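Local coordinates for protein trans-4-hydroxy-L-proline dehydratase (Clostridioides difficile 70-100-2010, PDB 6VXC) that dehydrates trans-4-hydroxy-L-proline to (S)-1-pyrroline-5-carboxylate by glycyl radical chemistry, in the anaerobic degradation of hydroxyproline, at residues I585-F590 with N620-Y625; K593-D598 with N616-K621; E274-A279 with Q307-F312. All blocks are in the same frame, centred on the assembly; numbering follows the deposited sequence.

How the interactions relate
Interactions 1 and 2 touch and lie on one side of the chain's centre, interaction 3 on the other, about 57 Å and 62 Å from them between centres. The first two hold the C-terminal end of helix 612-620 and the loop beyond it against the end of helix 575-591 and the turn that follows. They share Asn620, Lys621 and two waters, are only partly buried, and mix apolar contact with water bridges and polar side chains. Interaction 3 is a buried contact between helices 276-293 and 305-318, made by apolar side chains and close backbone, with no hydrogen bond directly between its two segments, though Asp316 farther along helix 305-318 binds Tyr276 N.

Interaction 1: residues I585-F590 with N620-Y625; sequences IKYNVF and NKTPKY
The Tyr587 ring carries Pro623 on one face and two waters at its edge, in plane. Pro623 CD lies over the ring centre, 3.6 Å from the centroid of Tyr587 and 13° off the normal, a CH-pi contact in which the proline crosses the tyrosine at about a right angle. Lys621 O approaches the same ring obliquely, 3.4 Å from Tyr587 CE2. With CG anti to the backbone N (chi1 -173°), the tyrosine leaves helix 575-591 toward the loop that follows helix 612-620. Its hydroxyl, Tyr587 OH, meets water 1 at 2.9 Å, and that water goes on to the carbonyl of Lys621.

The next residue, Asn588, meets the loop with both ends of its amide. Asn588 ND2 donates to Thr622 OG1 over 3.0 Å, nearly straight at 170°, with the acceptor almost in the amide plane. Asn588 OD1 accepts from water 2 at 2.6 Å, and this water also reaches Lys621 O. The amide thus spans a direct bond and a water bridge, and a further bond from ND2 to Ala584 O, one turn back in its own helix, ties the group down on the helix side. Thr622 OG1 is likewise used twice: it receives the amide hydrogen and bonds to Leu617 O, near the end of helix 612-620. Thr622 CG2, on the other branch, rests 4.1 Å from Tyr587 CB.

Beyond the two segments, Pro623 also packs on Thr583 and on Tyr631 of helix 630-647. The contact joins helix 575-591 to the loop leaving helix 612-620: a proline-aromatic CH-pi pair beside an asparagine-threonine bond holds this irregular connection to helix 630-647 in place, in the helical pyruvate formate lyase-like part of this glycyl radical enzyme.

Interaction 2: residues K593-D598 with N616-K621; sequences KKFDMD and NLVSNK
Lys621 O, at the first residue past helix 612-620, accepts from two waters that both lead to the ammonium group of Lys594. Water 1 donates to Lys621 O over 2.8 Å and water 2 over 3.0 Å. Both accept from Lys594 NZ at 2.8 Å. The carbonyl and the ammonium group are therefore joined by two separate one-water bridges, while the direct distance from Lys594 NZ to Lys621 O is 4.3 Å. The same waters also reach helix 575-591, water 1 at Tyr587 OH and water 2 at Asn588 OD1. The lysine gets there by an extended chain beyond CG, which passes Leu617 obliquely: Lys594 CD is 4.1 Å from Leu617 CD1, and the other leucine methyl, Leu617 CD2, lies beside CD and NZ of the lysine.

Next to this polar span the contact turns apolar. Phe595 presents its ring edge to the helix, where Leu617 CD1 sits 4.0 Å from Phe595 CD2 and Val618 CG1 sits 3.9 Å from Phe595 CZ, both near the ring plane. Its CG lies between the backbone N and the carbonyl carbon (chi1 52°), a crowded position that turns the ring toward the helix. Asn588 and Val589 of helix 575-591 pack on Phe595 too, so the ring is wedged between two helices. On the helix's own surface, Asn620 ND2 donates to Asn616 OD1 almost straight, at 172°, clasping the last turn.

The chemistry thus divides by burial: two branched aliphatic side chains grip the edge of a buried phenylalanine, and beside them an exposed lysine reaches the helix end through water. Its positive charge lies near the C-terminal end of helix 612-620, where the helix dipole would probably be favourable to it, although the waters make any such coupling indirect.

Interaction 3: residues E274-A279 with Q307-F312; sequences ETYHQA and QHLNPF
Tyr276 and Phe312 bring their CA atoms to 4.8 Å, an unusually close approach for two helices, so that backbone meets side chain directly. Phe312 CB lies 3.6 Å from Tyr276 CA, and the Phe312 ring extends beside the backbone of Glu274 and Thr275, with Phe312 CD1 3.7 Å from Thr275 C. Over one face of that ring stands Ala279 CB, 3.9 Å from the centroid of Phe312 and 13° off the normal, a CH-pi contact above the ring centre. Leu309, one turn earlier, divides its methyls: CD1 touches Tyr276 CE2 at 3.9 Å, while CD2 meets the Ala279 methyl. Tyr276 crosses this leucine at about a right angle.

The start of helix 276-293 is closed by a capping box of Thr275 and Gln278: Gln278 N donates to Thr275 OG1 over 3.0 Å, and Gln278 OE1 accepts from Glu274 N at 2.8 Å and weakly from Thr275 N. Asp316 of the facing helix binds Tyr276 N, adding a tie between the two helices. The N-terminal end of helix 276-293 thus rests on helix 305-318, and Tyr276 runs on to helix 324-339, where its hydroxyl bonds to Ala327 O and its side chain packs on Leu330 and Leu331.

Interaction 1: residues I585-F590 with N620-Y625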
loop_
_atom_site.group_PDB
_atom_site.type_symbol
_atom_site.label_atom_id
_atom_site.label_comp_id
_atom_site.label_asym_id
_atom_site.label_seq_id
_atom_site.Cartn_x
_atom_site.Cartn_y
_atom_site.Cartn_z
ATOM N N ILE A 585 12.849 -28.832 11.735
ATOM C CA ILE A 585 12.190 -30.029 12.238
ATOM C C ILE A 585 12.520 -31.236 11.366
ATOM O O ILE A 585 12.901 -32.298 11.871
ATOM C CB ILE A 585 10.672 -29.799 12.349
ATOM C CG1 ILE A 585 10.367 -28.761 13.444
ATOM C CG2 ILE A 585 9.962 -31.129 12.578
ATOM C CD1 ILE A 585 8.879 -28.357 13.522
ATOM N N LYS A 586 12.402 -31.087 10.046
ATOM C CA LYS A 586 12.696 -32.204 9.159
ATOM C C LYS A 586 14.132 -32.684 9.334
ATOM O O LYS A 586 14.387 -33.886 9.465
ATOM C CB LYS A 586 12.455 -31.791 7.713
ATOM C CG LYS A 586 12.725 -32.885 6.706
ATOM C CD LYS A 586 12.500 -32.326 5.317
ATOM C CE LYS A 586 12.461 -33.399 4.285
ATOM N NZ LYS A 586 12.135 -32.786 2.965
ATOM N N TYR A 587 15.080 -31.743 9.374
ATOM C CA TYR A 587 16.495 -32.093 9.432
ATOM C C TYR A 587 16.854 -32.733 10.766
ATOM O O TYR A 587 17.485 -33.796 10.804
ATOM C CB TYR A 587 17.343 -30.836 9.183
ATOM C CG TYR A 587 18.838 -31.062 9.059
ATOM C CD1 TYR A 587 19.395 -31.460 7.855
ATOM C CD2 TYR A 587 19.692 -30.841 10.133
ATOM C CE1 TYR A 587 20.763 -31.655 7.719
ATOM C CE2 TYR A 587 21.083 -31.042 10.009
ATOM C CZ TYR A 587 21.605 -31.446 8.793
ATOM O OH TYR A 587 22.955 -31.650 8.635
ATOM N N ASN A 588 16.439 -32.111 11.871
ATOM C CA ASN A 588 16.884 -32.534 13.191
ATOM C C ASN A 588 16.018 -33.634 13.801
ATOM O O ASN A 588 16.559 -34.555 14.422
ATOM C CB ASN A 588 16.931 -31.334 14.135
ATOM C CG ASN A 588 18.038 -30.362 13.776
ATOM O OD1 ASN A 588 19.216 -30.638 14.015
ATOM N ND2 ASN A 588 17.663 -29.217 13.195
ATOM N N VAL A 589 14.701 -33.587 13.617
ATOM C CA VAL A 589 13.821 -34.577 14.241
ATOM C C VAL A 589 13.695 -35.833 13.385
ATOM O O VAL A 589 13.847 -36.949 13.883
ATOM C CB VAL A 589 12.431 -33.972 14.532
ATOM C CG1 VAL A 589 11.515 -35.050 15.103
ATOM C CG2 VAL A 589 12.535 -32.793 15.479
ATOM N N PHE A 590 13.441 -35.691 12.087
ATOM C CA PHE A 590 13.099 -36.849 11.271
ATOM C C PHE A 590 14.249 -37.397 10.439
ATOM O O PHE A 590 14.312 -38.615 10.248
ATOM C CB PHE A 590 11.911 -36.516 10.361
ATOM C CG PHE A 590 10.638 -36.286 11.112
ATOM C CD1 PHE A 590 9.905 -37.360 11.604
ATOM C CD2 PHE A 590 10.188 -35.003 11.365
ATOM C CE1 PHE A 590 8.735 -37.153 12.308
ATOM C CE2 PHE A 590 9.020 -34.777 12.067
ATOM C CZ PHE A 590 8.291 -35.857 12.550
ATOM N N ASN A 620 22.549 -22.892 13.928
ATOM C CA ASN A 620 23.875 -22.868 13.335
ATOM C C ASN A 620 24.287 -24.152 12.629
ATOM O O ASN A 620 25.298 -24.142 11.921
ATOM C CB ASN A 620 24.919 -22.533 14.410
ATOM C CG ASN A 620 24.606 -21.234 15.121
ATOM O OD1 ASN A 620 24.333 -20.228 14.487
ATOM N ND2 ASN A 620 24.616 -21.262 16.450
ATOM N N LYS A 621 23.579 -25.259 12.814
ATOM C CA LYS A 621 23.972 -26.500 12.158
ATOM C C LYS A 621 22.850 -27.088 11.306
ATOM O O LYS A 621 22.799 -28.299 11.091
ATOM C CB LYS A 621 24.501 -27.527 13.166
ATOM C CG LYS A 621 25.906 -27.234 13.744
ATOM C CD LYS A 621 25.900 -26.501 15.073
ATOM C CE LYS A 621 27.261 -26.648 15.805
ATOM N NZ LYS A 621 28.384 -25.897 15.184
ATOM N N THR A 622 21.974 -26.229 10.773
ATOM C CA THR A 622 20.797 -26.661 10.039
ATOM C C THR A 622 20.658 -25.863 8.747
ATOM O O THR A 622 20.955 -24.663 8.718
ATOM C CB THR A 622 19.535 -26.499 10.908
ATOM O OG1 THR A 622 19.662 -27.289 12.096
ATOM C CG2 THR A 622 18.256 -26.916 10.141
ATOM N N PRO A 623 20.237 -26.503 7.660
ATOM C CA PRO A 623 20.069 -25.775 6.398
ATOM C C PRO A 623 19.093 -24.612 6.550
ATOM O O PRO A 623 18.179 -24.646 7.375
ATOM C CB PRO A 623 19.527 -26.848 5.444
ATOM C CG PRO A 623 19.954 -28.119 6.021
ATOM C CD PRO A 623 19.915 -27.934 7.512
ATOM N N LYS A 624 19.306 -23.568 5.743
ATOM C CA LYS A 624 18.548 -22.324 5.834
ATOM C C LYS A 624 18.128 -21.814 4.457
ATOM O O LYS A 624 18.902 -21.850 3.496
ATOM C CB LYS A 624 19.364 -21.227 6.533
ATOM C CG LYS A 624 19.752 -21.497 8.004
ATOM C CD LYS A 624 18.577 -21.436 8.946
ATOM C CE LYS A 624 19.000 -21.731 10.397
ATOM N NZ LYS A 624 17.810 -21.806 11.283
ATOM N N TYR A 625 16.921 -21.273 4.391
ATOM C CA TYR A 625 16.443 -20.602 3.194
ATOM C C TYR A 625 17.304 -19.382 2.871
ATOM O O TYR A 625 17.739 -18.654 3.762
ATOM C CB TYR A 625 14.992 -20.198 3.427
ATOM C CG TYR A 625 14.402 -19.228 2.452
ATOM C CD1 TYR A 625 14.147 -19.606 1.138
ATOM C CD2 TYR A 625 14.064 -17.948 2.854
ATOM C CE1 TYR A 625 13.580 -18.738 0.251
ATOM C CE2 TYR A 625 13.460 -17.055 1.969
ATOM C CZ TYR A 625 13.239 -17.458 0.664
ATOM O OH TYR A 625 12.679 -16.592 -0.246
HETATM O O HOH W 1 24.349 -30.633 10.962
HETATM O O HOH W 2 21.631 -29.846 13.359
#

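Interaction 2: residues K593-D598 with N616-K621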
loop_
_atom_site.group_PDB
_atom_site.type_symbol
_atom_site.label_atom_id
_atom_site.label_comp_id
_atom_site.label_asym_id
_atom_site.label_seq_id
_atom_site.Cartn_x
_atom_site.Cartn_y
_atom_site.Cartn_z
ATOM N N LYS A 593 17.754 -37.092 13.218
ATOM C CA LYS A 593 17.302 -37.634 14.492
ATOM C C LYS A 593 18.249 -37.236 15.622
ATOM O O LYS A 593 18.709 -38.070 16.397
ATOM C CB LYS A 593 17.153 -39.156 14.407
ATOM C CG LYS A 593 16.279 -39.626 13.261
ATOM C CD LYS A 593 16.020 -41.135 13.339
ATOM C CE LYS A 593 14.964 -41.578 12.330
ATOM N NZ LYS A 593 15.438 -41.400 10.926
ATOM N N LYS A 594 18.563 -35.950 15.701
ATOM C CA LYS A 594 19.418 -35.483 16.780
ATOM C C LYS A 594 18.633 -35.242 18.059
ATOM O O LYS A 594 19.215 -35.263 19.144
ATOM C CB LYS A 594 20.144 -34.207 16.363
ATOM C CG LYS A 594 21.011 -34.356 15.117
ATOM C CD LYS A 594 21.853 -33.108 14.880
ATOM C CE LYS A 594 22.542 -33.172 13.530
ATOM N NZ LYS A 594 23.401 -31.982 13.271
ATOM N N PHE A 595 17.332 -34.992 17.951
ATOM C CA PHE A 595 16.455 -34.891 19.106
ATOM C C PHE A 595 15.037 -35.184 18.635
ATOM O O PHE A 595 14.757 -35.213 17.431
ATOM C CB PHE A 595 16.573 -33.519 19.788
ATOM C CG PHE A 595 16.394 -32.333 18.855
ATOM C CD1 PHE A 595 15.129 -31.886 18.519
ATOM C CD2 PHE A 595 17.489 -31.668 18.341
ATOM C CE1 PHE A 595 14.954 -30.793 17.681
ATOM C CE2 PHE A 595 17.329 -30.572 17.495
ATOM C CZ PHE A 595 16.058 -30.136 17.165
ATOM N N ASP A 596 14.145 -35.422 19.591
ATOM C CA ASP A 596 12.781 -35.794 19.248
ATOM C C ASP A 596 11.841 -34.601 19.381
ATOM O O ASP A 596 12.230 -33.523 19.824
ATOM C CB ASP A 596 12.300 -36.994 20.091
ATOM C CG ASP A 596 12.287 -36.734 21.600
ATOM O OD1 ASP A 596 12.383 -35.583 22.055
ATOM O OD2 ASP A 596 12.169 -37.728 22.353
ATOM N N MET A 597 10.592 -34.810 18.957
ATOM C CA MET A 597 9.606 -33.733 18.980
ATOM C C MET A 597 9.348 -33.257 20.404
ATOM O O MET A 597 9.241 -32.049 20.657
ATOM C CB MET A 597 8.305 -34.195 18.331
ATOM C CG MET A 597 7.233 -33.110 18.251
ATOM S SD MET A 597 7.621 -31.763 17.100
ATOM C CE MET A 597 7.604 -32.661 15.556
ATOM N N ASP A 598 9.255 -34.194 21.351
ATOM C CA ASP A 598 8.996 -33.812 22.734
ATOM C C ASP A 598 10.074 -32.877 23.259
ATOM O O ASP A 598 9.774 -31.874 23.915
ATOM C CB ASP A 598 8.909 -35.051 23.616
ATOM C CG ASP A 598 8.686 -34.702 25.052
ATOM O OD1 ASP A 598 7.568 -34.252 25.376
ATOM O OD2 ASP A 598 9.634 -34.849 25.845
ATOM N N ASN A 616 21.677 -24.121 19.448
ATOM C CA ASN A 616 22.842 -24.065 18.572
ATOM C C ASN A 616 22.610 -24.900 17.313
ATOM O O ASN A 616 23.019 -24.510 16.212
ATOM C CB ASN A 616 24.072 -24.568 19.323
ATOM C CG ASN A 616 25.367 -24.358 18.548
ATOM O OD1 ASN A 616 25.456 -23.510 17.671
ATOM N ND2 ASN A 616 26.346 -25.211 18.813
ATOM N N LEU A 617 21.990 -26.076 17.468
ATOM C CA LEU A 617 21.764 -26.948 16.318
ATOM C C LEU A 617 20.842 -26.292 15.298
ATOM O O LEU A 617 21.158 -26.246 14.109
ATOM C CB LEU A 617 21.179 -28.291 16.777
ATOM C CG LEU A 617 22.092 -29.274 17.529
ATOM C CD1 LEU A 617 21.311 -30.508 17.978
ATOM C CD2 LEU A 617 23.296 -29.677 16.686
ATOM N N VAL A 618 19.688 -25.784 15.748
ATOM C CA VAL A 618 18.704 -25.278 14.795
ATOM C C VAL A 618 19.160 -23.953 14.222
ATOM O O VAL A 618 18.800 -23.605 13.097
ATOM C CB VAL A 618 17.300 -25.140 15.423
ATOM C CG1 VAL A 618 16.803 -26.470 15.927
ATOM C CG2 VAL A 618 17.318 -24.107 16.540
ATOM N N SER A 619 19.945 -23.189 14.977
ATOM C CA SER A 619 20.387 -21.892 14.482
ATOM C C SER A 619 21.606 -22.012 13.577
ATOM O O SER A 619 21.699 -21.305 12.567
ATOM C CB SER A 619 20.723 -20.963 15.650
ATOM O OG SER A 619 19.650 -20.843 16.560
ATOM N N ASN A 620 22.549 -22.892 13.928
ATOM C CA ASN A 620 23.875 -22.868 13.335
ATOM C C ASN A 620 24.287 -24.152 12.629
ATOM O O ASN A 620 25.298 -24.142 11.921
ATOM C CB ASN A 620 24.919 -22.533 14.410
ATOM C CG ASN A 620 24.606 -21.234 15.121
ATOM O OD1 ASN A 620 24.333 -20.228 14.487
ATOM N ND2 ASN A 620 24.616 -21.262 16.450
ATOM N N LYS A 621 23.579 -25.259 12.814
ATOM C CA LYS A 621 23.972 -26.500 12.158
ATOM C C LYS A 621 22.850 -27.088 11.306
ATOM O O LYS A 621 22.799 -28.299 11.091
ATOM C CB LYS A 621 24.501 -27.527 13.166
ATOM C CG LYS A 621 25.906 -27.234 13.744
ATOM C CD LYS A 621 25.900 -26.501 15.073
ATOM C CE LYS A 621 27.261 -26.648 15.805
ATOM N NZ LYS A 621 28.384 -25.897 15.184
HETATM O O HOH W 2 21.631 -29.846 13.359
HETATM O O HOH W 1 24.349 -30.633 10.962
#

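Interaction 3: residues E274-A279 with Q307-F312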
loop_
_atom_site.group_PDB
_atom_site.type_symbol
_atom_site.label_atom_id
_atom_site.label_comp_id
_atom_site.label_asym_id
_atom_site.label_seq_id
_atom_site.Cartn_x
_atom_site.Cartn_y
_atom_site.Cartn_z
ATOM N N GLU A 274 -5.691 20.072 -21.387
ATOM C CA GLU A 274 -5.108 20.417 -22.677
ATOM C C GLU A 274 -3.593 20.584 -22.631
ATOM O O GLU A 274 -2.950 20.506 -23.677
ATOM C CB GLU A 274 -5.721 21.724 -23.202
ATOM C CG GLU A 274 -7.234 21.685 -23.369
ATOM C CD GLU A 274 -7.688 20.788 -24.506
ATOM O OE1 GLU A 274 -6.843 20.429 -25.356
ATOM O OE2 GLU A 274 -8.886 20.424 -24.544
ATOM N N THR A 275 -3.019 20.813 -21.454
ATOM C CA THR A 275 -1.594 21.050 -21.293
ATOM C C THR A 275 -1.038 20.135 -20.202
ATOM O O THR A 275 -1.779 19.585 -19.388
ATOM C CB THR A 275 -1.314 22.511 -20.932
ATOM O OG1 THR A 275 -1.771 22.757 -19.601
ATOM C CG2 THR A 275 -2.050 23.482 -21.908
ATOM N N TYR A 276 0.294 19.995 -20.200
ATOM C CA TYR A 276 0.998 19.223 -19.179
ATOM C C TYR A 276 0.667 19.726 -17.780
ATOM O O TYR A 276 0.424 18.934 -16.862
ATOM C CB TYR A 276 2.497 19.312 -19.471
ATOM C CG TYR A 276 3.499 18.697 -18.515
ATOM C CD1 TYR A 276 3.893 19.368 -17.371
ATOM C CD2 TYR A 276 4.134 17.490 -18.825
ATOM C CE1 TYR A 276 4.841 18.842 -16.538
ATOM C CE2 TYR A 276 5.093 16.956 -17.997
ATOM C CZ TYR A 276 5.446 17.645 -16.852
ATOM O OH TYR A 276 6.394 17.157 -16.004
ATOM N N HIS A 277 0.689 21.045 -17.601
ATOM C CA HIS A 277 0.284 21.655 -16.338
ATOM C C HIS A 277 -1.142 21.239 -15.968
ATOM O O HIS A 277 -1.413 20.841 -14.834
ATOM C CB HIS A 277 0.378 23.174 -16.482
ATOM C CG HIS A 277 0.267 23.933 -15.205
ATOM N ND1 HIS A 277 -0.522 23.528 -14.153
ATOM C CD2 HIS A 277 0.800 25.118 -14.836
ATOM C CE1 HIS A 277 -0.436 24.410 -13.172
ATOM N NE2 HIS A 277 0.354 25.392 -13.567
ATOM N N GLN A 278 -2.068 21.332 -16.924
ATOM C CA GLN A 278 -3.457 20.971 -16.641
ATOM C C GLN A 278 -3.598 19.486 -16.349
ATOM O O GLN A 278 -4.455 19.103 -15.549
ATOM C CB GLN A 278 -4.367 21.359 -17.807
ATOM C CG GLN A 278 -4.566 22.851 -17.905
ATOM C CD GLN A 278 -5.111 23.298 -19.241
ATOM O OE1 GLN A 278 -5.608 22.497 -20.033
ATOM N NE2 GLN A 278 -5.023 24.585 -19.496
ATOM N N ALA A 279 -2.792 18.646 -17.007
ATOM C CA ALA A 279 -2.841 17.209 -16.755
ATOM C C ALA A 279 -2.461 16.891 -15.316
ATOM O O ALA A 279 -3.083 16.037 -14.675
ATOM C CB ALA A 279 -1.945 16.461 -17.737
ATOM N N GLN A 307 4.094 7.741 -18.761
ATOM C CA GLN A 307 3.359 7.451 -19.990
ATOM C C GLN A 307 2.240 8.465 -20.222
ATOM O O GLN A 307 2.000 8.878 -21.360
ATOM C CB GLN A 307 2.789 6.030 -19.961
ATOM C CG GLN A 307 3.831 4.915 -19.691
ATOM C CD GLN A 307 5.010 4.981 -20.634
ATOM O OE1 GLN A 307 4.876 4.742 -21.842
ATOM N NE2 GLN A 307 6.173 5.336 -20.096
ATOM N N HIS A 308 1.552 8.887 -19.163
ATOM C CA HIS A 308 0.429 9.801 -19.348
ATOM C C HIS A 308 0.909 11.208 -19.687
ATOM O O HIS A 308 0.269 11.905 -20.480
ATOM C CB HIS A 308 -0.464 9.808 -18.100
ATOM C CG HIS A 308 -0.984 8.452 -17.749
ATOM N ND1 HIS A 308 -0.824 7.891 -16.499
ATOM C CD2 HIS A 308 -1.602 7.516 -18.506
ATOM C CE1 HIS A 308 -1.336 6.674 -16.498
ATOM N NE2 HIS A 308 -1.815 6.422 -17.704
ATOM N N LEU A 309 2.021 11.646 -19.086
ATOM C CA LEU A 309 2.472 13.023 -19.273
ATOM C C LEU A 309 3.277 13.225 -20.555
ATOM O O LEU A 309 3.305 14.339 -21.081
ATOM C CB LEU A 309 3.299 13.481 -18.073
ATOM C CG LEU A 309 2.567 13.708 -16.750
ATOM C CD1 LEU A 309 3.530 14.243 -15.705
ATOM C CD2 LEU A 309 1.358 14.642 -16.916
ATOM N N ASN A 310 3.925 12.187 -21.074
ATOM C CA ASN A 310 4.839 12.402 -22.194
ATOM C C ASN A 310 4.167 13.017 -23.416
ATOM O O ASN A 310 4.785 13.894 -24.039
ATOM C CB ASN A 310 5.545 11.096 -22.576
ATOM C CG ASN A 310 6.706 11.338 -23.542
ATOM O OD1 ASN A 310 7.667 12.040 -23.215
ATOM N ND2 ASN A 310 6.609 10.774 -24.740
ATOM N N PRO A 311 2.958 12.613 -23.826
ATOM C CA PRO A 311 2.318 13.312 -24.957
ATOM C C PRO A 311 2.122 14.797 -24.701
ATOM O O PRO A 311 2.382 15.619 -25.590
ATOM C CB PRO A 311 0.982 12.560 -25.121
ATOM C CG PRO A 311 1.266 11.187 -24.576
ATOM C CD PRO A 311 2.203 11.414 -23.411
ATOM N N PHE A 312 1.712 15.167 -23.487
ATOM C CA PHE A 312 1.576 16.574 -23.138
ATOM C C PHE A 312 2.927 17.276 -23.169
ATOM O O PHE A 312 3.046 18.385 -23.708
ATOM C CB PHE A 312 0.947 16.697 -21.746
ATOM C CG PHE A 312 -0.494 16.227 -21.667
ATOM C CD1 PHE A 312 -1.526 17.025 -22.113
ATOM C CD2 PHE A 312 -0.793 14.974 -21.186
ATOM C CE1 PHE A 312 -2.831 16.600 -22.038
ATOM C CE2 PHE A 312 -2.098 14.527 -21.117
ATOM C CZ PHE A 312 -3.118 15.340 -21.542
#